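Local coordinates for protein 6-carboxyhexanoate--CoA ligase (Aquifex aeolicus, PDB 5TVA) that belongs to the 6-carboxyhexanoate--CoA ligase (BioW) family and binds coenzyme A and adenosine monophosphate, at residues D2-V6 with K52-F56; A97-S102 with E178-S182; G104-K108 with D129-G133. One frame throughout, in Å; residues are numbered along the deposited sequence.

Contact 1. Residues D2-V6 with K52-F56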
# COMPACT_ATOMS: atom_id res chain seq x y z
N ASP A 2 -16.77 7.17 19.62
CA ASP A 2 -17.11 5.84 19.14
C ASP A 2 -16.81 5.68 17.64
O ASP A 2 -17.39 6.36 16.81
CB ASP A 2 -18.58 5.53 19.42
CG ASP A 2 -18.76 4.69 20.68
OD1 ASP A 2 -18.04 4.94 21.68
OD2 ASP A 2 -19.63 3.79 20.68
N LEU A 3 -15.88 4.79 17.30
CA LEU A 3 -15.47 4.56 15.93
C LEU A 3 -15.86 3.16 15.49
O LEU A 3 -15.87 2.22 16.29
CB LEU A 3 -13.96 4.73 15.76
CG LEU A 3 -13.34 6.12 15.81
CD1 LEU A 3 -11.82 5.98 15.64
CD2 LEU A 3 -13.93 7.08 14.75
N PHE A 4 -16.15 3.04 14.20
CA PHE A 4 -16.45 1.75 13.57
C PHE A 4 -15.54 1.58 12.36
O PHE A 4 -15.40 2.50 11.54
CB PHE A 4 -17.93 1.67 13.16
CG PHE A 4 -18.88 1.64 14.33
CD1 PHE A 4 -19.27 2.82 14.95
CD2 PHE A 4 -19.41 0.43 14.79
CE1 PHE A 4 -20.16 2.80 16.02
CE2 PHE A 4 -20.30 0.40 15.87
CZ PHE A 4 -20.67 1.59 16.49
N SER A 5 -14.92 0.42 12.26
CA SER A 5 -14.12 0.06 11.10
C SER A 5 -15.03 -0.63 10.09
O SER A 5 -15.78 -1.54 10.45
CB SER A 5 -12.98 -0.86 11.53
OG SER A 5 -12.52 -1.65 10.46
N VAL A 6 -15.01 -0.17 8.84
CA VAL A 6 -15.88 -0.70 7.79
C VAL A 6 -14.99 -1.26 6.69
O VAL A 6 -14.36 -0.49 5.95
CB VAL A 6 -16.82 0.36 7.22
CG1 VAL A 6 -17.75 -0.26 6.18
CG2 VAL A 6 -17.61 1.00 8.33
N LYS A 52 -16.83 -2.37 15.78
CA LYS A 52 -16.57 -1.27 16.70
C LYS A 52 -15.09 -1.25 17.07
O LYS A 52 -14.50 -2.29 17.36
CB LYS A 52 -17.43 -1.43 17.95
CG LYS A 52 -17.47 -0.20 18.86
CD LYS A 52 -18.29 -0.51 20.12
CE LYS A 52 -19.15 0.67 20.54
NZ LYS A 52 -20.07 0.31 21.66
N VAL A 53 -14.48 -0.07 17.02
CA VAL A 53 -13.06 0.12 17.31
C VAL A 53 -12.87 0.27 18.82
O VAL A 53 -13.59 1.03 19.47
CB VAL A 53 -12.51 1.34 16.57
CG1 VAL A 53 -11.11 1.72 17.10
CG2 VAL A 53 -12.47 1.11 15.06
N LYS A 54 -11.90 -0.44 19.38
CA LYS A 54 -11.59 -0.26 20.79
C LYS A 54 -10.61 0.89 20.97
O LYS A 54 -11.02 2.02 21.25
CB LYS A 54 -11.01 -1.55 21.37
CG LYS A 54 -11.88 -2.78 21.16
CD LYS A 54 -12.53 -3.26 22.47
CE LYS A 54 -13.31 -4.55 22.27
NZ LYS A 54 -12.50 -5.56 21.53
N ASP A 55 -9.33 0.62 20.76
CA ASP A 55 -8.28 1.63 20.83
C ASP A 55 -7.85 2.04 19.44
O ASP A 55 -7.91 1.26 18.48
CB ASP A 55 -7.08 1.08 21.59
CG ASP A 55 -7.47 0.44 22.89
OD1 ASP A 55 -7.67 1.20 23.87
OD2 ASP A 55 -7.61 -0.80 22.92
N PHE A 56 -7.34 3.26 19.34
CA PHE A 56 -6.83 3.76 18.07
C PHE A 56 -5.88 4.91 18.35
O PHE A 56 -5.89 5.50 19.43
CB PHE A 56 -7.97 4.22 17.15
CG PHE A 56 -8.71 5.44 17.65
CD1 PHE A 56 -9.78 5.31 18.54
CD2 PHE A 56 -8.36 6.71 17.22
CE1 PHE A 56 -10.47 6.43 18.99
CE2 PHE A 56 -9.04 7.84 17.67
CZ PHE A 56 -10.10 7.70 18.55

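Contact 2. Residues A97-S102 with E178-S182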
# COMPACT_ATOMS: atom_id res chain seq x y z
N ALA A 97 14.47 -6.89 -4.36
CA ALA A 97 13.07 -6.46 -4.32
C ALA A 97 12.52 -6.22 -5.72
O ALA A 97 11.53 -6.84 -6.13
CB ALA A 97 12.94 -5.20 -3.47
N VAL A 98 13.15 -5.30 -6.48
CA VAL A 98 12.70 -5.01 -7.85
C VAL A 98 12.63 -6.29 -8.68
O VAL A 98 11.66 -6.53 -9.41
CB VAL A 98 13.62 -3.96 -8.52
CG1 VAL A 98 13.33 -3.88 -10.00
CG2 VAL A 98 13.45 -2.58 -7.88
N GLU A 99 13.67 -7.12 -8.56
CA GLU A 99 13.71 -8.39 -9.29
C GLU A 99 12.51 -9.27 -8.95
O GLU A 99 11.93 -9.91 -9.84
CB GLU A 99 15.02 -9.11 -8.98
CG GLU A 99 15.22 -10.43 -9.72
CD GLU A 99 16.46 -11.21 -9.26
OE1 GLU A 99 17.16 -10.76 -8.32
OE2 GLU A 99 16.72 -12.29 -9.84
N ILE A 100 12.11 -9.31 -7.67
CA ILE A 100 11.05 -10.22 -7.26
C ILE A 100 9.71 -9.78 -7.83
O ILE A 100 8.90 -10.60 -8.27
CB ILE A 100 11.00 -10.33 -5.72
CG1 ILE A 100 12.23 -11.07 -5.19
CG2 ILE A 100 9.74 -11.07 -5.28
CD1 ILE A 100 12.26 -11.23 -3.66
N LEU A 101 9.44 -8.47 -7.83
CA LEU A 101 8.14 -8.00 -8.29
C LEU A 101 7.98 -8.19 -9.80
O LEU A 101 6.92 -8.62 -10.27
CB LEU A 101 7.96 -6.53 -7.92
CG LEU A 101 7.82 -6.19 -6.44
CD1 LEU A 101 7.42 -4.73 -6.30
CD2 LEU A 101 6.82 -7.09 -5.75
N SER A 102 9.02 -7.88 -10.56
CA SER A 102 8.92 -7.94 -12.02
C SER A 102 8.83 -9.37 -12.52
O SER A 102 8.19 -9.62 -13.55
CB SER A 102 10.11 -7.22 -12.65
OG SER A 102 11.31 -7.59 -12.00
N GLU A 178 9.38 1.28 1.35
CA GLU A 178 8.43 0.48 0.59
C GLU A 178 8.67 0.66 -0.91
O GLU A 178 8.96 1.77 -1.37
CB GLU A 178 7.00 0.88 0.95
CG GLU A 178 5.93 0.10 0.16
CD GLU A 178 4.51 0.50 0.52
OE1 GLU A 178 4.33 1.17 1.55
OE2 GLU A 178 3.58 0.14 -0.21
N LEU A 179 8.53 -0.43 -1.66
CA LEU A 179 8.46 -0.39 -3.12
C LEU A 179 7.11 -0.93 -3.59
O LEU A 179 6.66 -1.98 -3.13
CB LEU A 179 9.61 -1.20 -3.76
CG LEU A 179 9.57 -1.47 -5.27
CD1 LEU A 179 9.84 -0.22 -6.09
CD2 LEU A 179 10.57 -2.55 -5.67
N CYS A 180 6.47 -0.22 -4.52
CA CYS A 180 5.13 -0.60 -4.97
C CYS A 180 4.92 -0.17 -6.42
O CYS A 180 5.17 0.99 -6.78
CB CYS A 180 4.05 0.05 -4.09
SG CYS A 180 2.30 -0.27 -4.56
N TRP A 181 4.43 -1.10 -7.24
CA TRP A 181 3.69 -0.73 -8.43
C TRP A 181 2.49 -1.66 -8.60
O TRP A 181 2.44 -2.76 -8.02
CB TRP A 181 4.57 -0.69 -9.70
CG TRP A 181 5.18 -1.97 -10.16
CD1 TRP A 181 4.57 -2.97 -10.85
CD2 TRP A 181 6.56 -2.37 -10.02
NE1 TRP A 181 5.46 -3.98 -11.13
CE2 TRP A 181 6.69 -3.63 -10.64
CE3 TRP A 181 7.68 -1.79 -9.42
CZ2 TRP A 181 7.90 -4.33 -10.67
CZ3 TRP A 181 8.89 -2.48 -9.46
CH2 TRP A 181 8.99 -3.74 -10.07
N SER A 182 1.53 -1.19 -9.39
CA SER A 182 0.20 -1.78 -9.46
C SER A 182 0.20 -3.10 -10.21
O SER A 182 1.07 -3.38 -11.05
CB SER A 182 -0.78 -0.80 -10.11
OG SER A 182 -2.13 -1.12 -9.83

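Contact 3. Residues G104-K108 with D129-G133. With COA (coenzyme A), chain D.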
# COMPACT_ATOMS: atom_id res chain seq x y z
N GLY A 104 7.36 -11.88 -10.94
CA GLY A 104 6.23 -12.57 -10.34
C GLY A 104 6.45 -12.93 -8.88
O GLY A 104 7.13 -13.92 -8.58
N ALA A 105 5.88 -12.15 -7.97
CA ALA A 105 6.17 -12.33 -6.55
C ALA A 105 5.52 -13.59 -5.98
O ALA A 105 6.11 -14.25 -5.11
CB ALA A 105 5.72 -11.10 -5.77
N ASN A 106 4.33 -13.94 -6.46
CA ASN A 106 3.66 -15.19 -6.05
C ASN A 106 4.35 -16.37 -6.71
O ASN A 106 4.38 -16.45 -7.94
CB ASN A 106 2.17 -15.13 -6.43
CG ASN A 106 1.36 -16.34 -5.95
OD1 ASN A 106 1.90 -17.42 -5.71
ND2 ASN A 106 0.06 -16.15 -5.80
N PRO A 107 4.92 -17.31 -5.94
CA PRO A 107 5.70 -18.39 -6.56
C PRO A 107 4.89 -19.31 -7.47
O PRO A 107 5.49 -19.96 -8.34
CB PRO A 107 6.26 -19.16 -5.36
CG PRO A 107 5.29 -18.87 -4.25
CD PRO A 107 4.84 -17.45 -4.48
N LYS A 108 3.57 -19.39 -7.29
CA LYS A 108 2.72 -20.18 -8.17
C LYS A 108 2.08 -19.32 -9.26
O LYS A 108 0.99 -19.64 -9.74
CB LYS A 108 1.65 -20.92 -7.37
CG LYS A 108 2.20 -21.61 -6.12
CD LYS A 108 1.53 -22.96 -5.87
CE LYS A 108 1.80 -23.47 -4.46
NZ LYS A 108 1.95 -24.95 -4.39
N ASP A 129 3.60 -16.98 4.34
CA ASP A 129 2.79 -17.39 3.20
C ASP A 129 3.16 -16.47 2.04
O ASP A 129 2.73 -15.32 1.98
CB ASP A 129 1.30 -17.31 3.53
CG ASP A 129 0.43 -17.80 2.39
OD1 ASP A 129 0.89 -17.75 1.23
OD2 ASP A 129 -0.72 -18.22 2.66
N LYS A 130 3.96 -17.00 1.12
CA LYS A 130 4.48 -16.21 0.02
C LYS A 130 3.46 -16.02 -1.11
O LYS A 130 3.70 -15.22 -2.01
CB LYS A 130 5.78 -16.84 -0.51
CG LYS A 130 6.71 -17.25 0.64
CD LYS A 130 8.14 -17.50 0.19
CE LYS A 130 8.98 -18.13 1.32
NZ LYS A 130 8.98 -17.33 2.59
N GLU A 131 2.33 -16.72 -1.07
CA GLU A 131 1.26 -16.34 -1.97
C GLU A 131 0.43 -15.21 -1.40
O GLU A 131 0.02 -14.30 -2.14
CB GLU A 131 0.37 -17.55 -2.27
CG GLU A 131 1.13 -18.82 -2.56
CD GLU A 131 0.20 -19.98 -2.85
OE1 GLU A 131 -0.96 -19.72 -3.22
OE2 GLU A 131 0.64 -21.14 -2.68
N ARG A 132 0.22 -15.24 -0.08
CA ARG A 132 -0.69 -14.30 0.56
C ARG A 132 0.02 -13.00 0.93
O ARG A 132 -0.53 -11.90 0.72
CB ARG A 132 -1.30 -14.96 1.79
CG ARG A 132 -2.62 -14.38 2.16
CD ARG A 132 -2.92 -14.44 3.68
NE ARG A 132 -2.62 -13.12 4.20
CZ ARG A 132 -3.11 -12.65 5.35
NH1 ARG A 132 -3.98 -13.37 6.06
NH2 ARG A 132 -2.77 -11.42 5.76
N GLY A 133 1.23 -13.10 1.49
CA GLY A 133 1.89 -11.95 2.07
C GLY A 133 1.17 -11.43 3.30
O GLY A 133 0.29 -12.06 3.87
N1A COA D . -6.27 -8.69 -2.30
C2A COA D . -6.58 -9.97 -2.57
N3A COA D . -7.36 -10.68 -1.77
C4A COA D . -7.85 -10.14 -0.63
C5A COA D . -7.55 -8.81 -0.31
C6A COA D . -6.72 -8.09 -1.22
N6A COA D . -6.36 -6.65 -0.89
N7A COA D . -8.15 -8.51 0.84
C8A COA D . -8.81 -9.58 1.24
N9A COA D . -8.66 -10.56 0.35
C1B COA D . -9.24 -11.90 0.63
C2B COA D . -9.14 -12.99 -0.01
O2B COA D . -7.80 -13.29 -0.52
C3B COA D . -9.32 -13.88 1.40
O3B COA D . -8.10 -13.67 2.16
P3B COA D . -6.86 -14.76 2.48
O7A COA D . -6.50 -14.56 3.92
O8A COA D . -7.23 -16.18 2.22
O9A COA D . -5.64 -14.44 1.66
C4B COA D . -10.36 -13.35 1.99
O4B COA D . -10.66 -12.01 1.24
C5B COA D . -10.18 -13.04 3.55
O5B COA D . -9.47 -11.86 3.74
P1A COA D . -9.72 -10.78 4.99
O1A COA D . -8.41 -10.58 5.76
O2A COA D . -10.82 -11.21 5.94
O3A COA D . -10.10 -9.33 4.31
P2A COA D . -10.98 -8.07 5.01
O4A COA D . -12.46 -8.43 4.85
O5A COA D . -10.70 -7.96 6.52
O6A COA D . -10.58 -6.66 4.17
CBP COA D . -9.11 -5.00 2.85
CCP COA D . -9.21 -6.31 3.78
CDP COA D . -9.63 -5.33 1.42
CEP COA D . -10.10 -3.93 3.36
CAP COA D . -7.58 -4.44 2.80
OAP COA D . -6.88 -4.86 1.69
C9P COA D . -7.42 -2.89 2.81
O9P COA D . -7.29 -2.28 3.85
N8P COA D . -7.42 -2.14 1.56
C7P COA D . -7.30 -0.65 1.54
C6P COA D . -6.04 -0.17 0.83
C5P COA D . -5.95 -0.55 -0.69
O5P COA D . -6.16 -1.64 -1.07
N4P COA D . -5.56 0.52 -1.65
C3P COA D . -5.49 0.19 -3.13
C2P COA D . -4.72 1.31 -3.84
S1P COA D . -3.16 1.46 -2.93

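Contact 1. Residues D2-V6 with K52-F56
Leu3 and Phe56 are turned onto each other by different first torsions. Leu3 has CG opposite its carbonyl carbon (chi1 -73°) and runs out straight from there, which carries CD1 away from the strand. Phe56 has CG between its backbone N and carbonyl carbon (chi1 67°), which presents the flat of its ring. The two side chains cross at about a right angle, and CD1 comes down on the ring face in a CH-pi contact. Leu3 CD1 stands 3.5 Å from the centroid of the Phe56 ring, almost over its centre.

The backbones meet beside this pair. Val53 N donates to Leu3 O at 2.8 Å, and the bond is nearly straight. The donor lies above the carbonyl plane rather than on a lone pair. Lys52 CA adds a CA-H...O contact to the same oxygen at 3.6 Å. Phe4 and Lys52 form an antiparallel non-hydrogen-bonded pair, with both side chains on one face of the sheet. Lys52 CB packs 4.0 Å from Phe4 CE2, and its CG lies over one face of the ring. The lysine chain then bends at chi3. Its NZ makes a long salt bridge of 3.6 Å to Asp2 OD2, and Lys52 CE lies closer to that oxygen than NZ does. Val53 CB packs 3.8 Å from Leu3 CB, while its CG2 lies near the backbone N of Ser5. Ser5 OG is hydrogen-bonded to Glu21.

Strand 3-12 is the middle strand of a three-stranded antiparallel sheet, between 15-25 and 45-52. The contact lies where 45-52 ends and the chain departs toward strand 57-60. Phe4 rests on Leu29 of helix 29-37, whereas Leu3 and Phe56 both touch Leu237 of strand 236-239. This corner therefore joins the antiparallel sheet to the parallel one.

Contact 2. Residues A97-S102 with E178-S182
Leu101 and Trp181 make the aromatic part of this helix-on-sheet packing. Leu101 CD1 makes a CH-pi contact over one face of the six-membered ring of Trp181, 4.1 Å from its centroid. Leu101 CB comes closer, 3.5 Å from Trp181 CZ2. The tryptophan reaches the helix because its CG lies between the backbone N and the carbonyl carbon (chi1 64°). Val98 O approaches the ring edge near its plane.

Aliphatic contacts centre on Leu179 CD2. Val98 CG2 meets it at 3.6 Å, the two side chains crossing at about a right angle. Leu101 CD1 is 3.9 Å from Leu179 CD2, and these leucines pass alongside in opposite directions. Ala97 CB completes the group.

One side-chain hydrogen bond lies within the helix. Ser102 OG donates to Val98 O at 2.8 Å, and that oxygen also accepts from Ser102 N.

Helical segment 97-102, the end of helix 91-102, runs 26° from strand 178-181, with the axes 9.7 Å apart at closest. Strand 177-181 lies between 190-194 and 214-219 inside the six-stranded mixed sheet. Its next residue, Ser182, belongs to the adenosine monophosphate pocket. Helix 73-85 flanks the packing through Arg77, and Ala97 also touches Val216 and Phe218 of strand 214-219.

Contact 3. Residues G104-K108 with D129-G133
Two loops, each shaped by an Asx turn, pack here at the edge of the coenzyme A site, with the Asn106 amide against the aliphatic part of Glu131. Segment 104-108 comes just after helix 91-102. The other loop, 129-133, lies between strands 116-119 and 139-141. Asn106 OD1 is 3.5 Å from Glu131 CG. With CG opposite its backbone N (chi1 -176°), Asn106 carries its amide to this glutamate, while ND2 bonds to Asn111 O. Pro107 CD packs on Lys130 O at 3.5 Å. Lys108 CE comes to 3.2 Å from Glu131 OE2, but Lys108 NZ stays 4.4 Å from that oxygen, beyond a salt bridge.

In the first turn Asn106 OD1 accepts from Lys108 N at 3.0 Å, from above the carbonyl plane. In the second, Asp129 OD1 accepts from Glu131 N at 2.9 Å. A further bond to Asp129 OD1, from Arg132 N above the carboxylate plane, makes an Asx motif. Both bonds help to hold the bend, with Gly133 N bonding to Asp129 O.

Arg132 faces away from the 104-108 loop and belongs to the coenzyme A pocket. Lys49 and Arg9 hydrogen-bond to this ligand. Arg132 makes a close contact, its CG 3.1 Å from coenzyme A phosphate oxygen O9A.

Contact 1 closes first along the chain, and contact 3 is nested within the loop that contact 2 closes. Contacts 1 and 2 lie on opposite sides of the chain's centre, their own centres 32 Å apart. Contact 1 belongs to the three-stranded antiparallel sheet, contact 2 to the six-stranded mixed sheet. Contact 3 is 13 Å from contact 2, centre to centre, and touches it where Ile100 packs on Ala105, just past the end of helix 91-102. Contacts 2 and 3 each hold a residue of one ligand pocket: Ser182 for adenosine monophosphate, Arg132 for coenzyme A. In contact 1 the side chain of Ser5 is about 8 Å from coenzyme A.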